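Local coordinates for CdiI immunity protein (Yersinia kristensenii ATCC 33638, PDB 5E3E) that probably protects its own cell by binding and neutralising the cognate CDI toxin, a bacterial member of the RNase A superfamily, at residues A[46-49]-A[50-54]. Residues are numbered along the deposited sequence; the frame is centred on the assembly and turned at random.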
loop_
_atom_site.group_PDB
_atom_site.type_symbol
_atom_site.label_atom_id
_atom_site.label_comp_id
_atom_site.label_asym_id
_atom_site.label_seq_id
_atom_site.Cartn_x
_atom_site.Cartn_y
_atom_site.Cartn_z
ATOM N N LEU A 46 -8.264 16.772 0.872
ATOM C CA LEU A 46 -9.294 17.205 1.821
ATOM C C LEU A 46 -10.212 16.059 2.240
ATOM O O LEU A 46 -10.641 16.028 3.390
ATOM C CB LEU A 46 -10.163 18.346 1.249
ATOM C CG LEU A 46 -9.372 19.646 1.135
ATOM C CD1 LEU A 46 -10.226 20.669 0.407
ATOM C CD2 LEU A 46 -8.978 20.172 2.509
ATOM N N GLN A 47 -10.490 15.114 1.337
ATOM C CA GLN A 47 -11.328 13.965 1.704
ATOM C C GLN A 47 -10.517 12.992 2.586
ATOM O O GLN A 47 -11.073 12.365 3.482
ATOM C CB GLN A 47 -11.863 13.282 0.457
ATOM C CG GLN A 47 -12.925 14.161 -0.241
ATOM C CD GLN A 47 -13.472 13.567 -1.524
ATOM O OE1 GLN A 47 -14.605 13.070 -1.559
ATOM N NE2 GLN A 47 -12.680 13.618 -2.567
HETATM N N MSE A 48 -9.209 12.894 2.333
HETATM C CA MSE A 48 -8.324 12.089 3.184
HETATM C C MSE A 48 -8.280 12.708 4.580
HETATM O O MSE A 48 -8.429 12.009 5.575
HETATM C CB MSE A 48 -6.952 11.924 2.493
HETATM C CG MSE A 48 -5.971 10.992 3.227
HETATM SE SE MSE A 48 -5.105 11.939 4.736
HETATM C CE MSE A 48 -3.949 13.116 3.648
ATOM N N LYS A 49 -8.139 14.028 4.659
ATOM C CA LYS A 49 -8.109 14.712 5.946
ATOM C C LYS A 49 -9.431 14.486 6.690
ATOM O O LYS A 49 -9.431 14.307 7.904
ATOM C CB LYS A 49 -7.811 16.199 5.755
ATOM C CG LYS A 49 -6.334 16.408 5.418
ATOM C CD LYS A 49 -5.997 17.801 4.903
ATOM C CE LYS A 49 -6.242 18.851 5.920
ATOM N NZ LYS A 49 -6.051 20.181 5.274
ATOM N N ALA A 50 -10.547 14.529 5.974
ATOM C CA ALA A 50 -11.861 14.296 6.634
ATOM C C ALA A 50 -11.902 12.924 7.285
ATOM O O ALA A 50 -12.404 12.798 8.401
ATOM C CB ALA A 50 -13.009 14.460 5.660
ATOM N N GLU A 51 -11.357 11.911 6.612
ATOM C CA GLU A 51 -11.272 10.558 7.206
ATOM C C GLU A 51 -10.367 10.505 8.448
ATOM O O GLU A 51 -10.711 9.887 9.434
ATOM C CB GLU A 51 -10.818 9.520 6.176
ATOM C CG GLU A 51 -11.852 9.279 5.106
ATOM C CD GLU A 51 -11.497 8.119 4.159
ATOM O OE1 GLU A 51 -10.485 7.426 4.388
ATOM O OE2 GLU A 51 -12.249 7.939 3.184
ATOM N N ILE A 52 -9.218 11.186 8.412
ATOM C CA ILE A 52 -8.417 11.320 9.613
ATOM C C ILE A 52 -9.262 11.888 10.755
ATOM O O ILE A 52 -9.174 11.417 11.884
ATOM C CB ILE A 52 -7.175 12.193 9.383
ATOM C CG1 ILE A 52 -6.222 11.471 8.454
ATOM C CG2 ILE A 52 -6.571 12.601 10.738
ATOM C CD1 ILE A 52 -4.884 12.180 8.194
ATOM N N ASP A 53 -10.067 12.913 10.472
ATOM C CA ASP A 53 -10.835 13.527 11.530
ATOM C C ASP A 53 -11.884 12.569 12.088
ATOM O O ASP A 53 -12.130 12.574 13.299
ATOM C CB ASP A 53 -11.521 14.797 11.032
ATOM C CG ASP A 53 -10.636 15.997 11.110
ATOM O OD1 ASP A 53 -9.801 16.054 12.045
ATOM O OD2 ASP A 53 -10.850 16.904 10.294
ATOM N N TYR A 54 -12.478 11.743 11.227
ATOM C CA TYR A 54 -13.464 10.747 11.699
ATOM C C TYR A 54 -12.791 9.780 12.676
ATOM O O TYR A 54 -13.412 9.351 13.660
ATOM C CB TYR A 54 -14.095 9.952 10.560
ATOM C CG TYR A 54 -15.226 10.696 9.893
ATOM C CD1 TYR A 54 -16.405 10.965 10.601
ATOM C CD2 TYR A 54 -15.153 11.074 8.569
ATOM C CE1 TYR A 54 -17.455 11.651 10.008
ATOM C CE2 TYR A 54 -16.189 11.746 7.961
ATOM C CZ TYR A 54 -17.353 12.024 8.697
ATOM O OH TYR A 54 -18.377 12.729 8.106
#
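Four consecutive i-to-i+4 amide bonds, from A50 N to L46 O through E51 N to Q47 O and I52 N to M48 O to D53 N to K49 O, join 46-49 to 50-54 as one continuous alpha-helix, with N to O separations of 3.0 to 3.2 Å. The straightest is that of I52, with 165° at the hydrogen. One turn apart, the selenomethionine M48 and I52 lie side by side and point the same way. M48 sends CG anti to its backbone nitrogen (chi1 -175°), and bends at chi2 and chi3 bring SE to 3.5 Å from I52 CD1, the terminal methyl of an extended branch, an apolar contact between two buried side chains that both touch I93; I52 CG1 follows at 3.9 Å from SE. The chain of E51, extended beyond CG (chi2 -173°), carries the carboxylate to backbone amides, where OE1 accepts from L10 N and OE2 from Y9 N. That buried acid thus has both oxygens bonded at the start of helix 8-17. K49 makes a cation-pi contact with Y94 of helix 86-96. Helix 42-56 packs against both helix 8-17 and helix 86-96, M48 touching Y9 and L13 of the former as well as I93 of the latter, which I52 also meets.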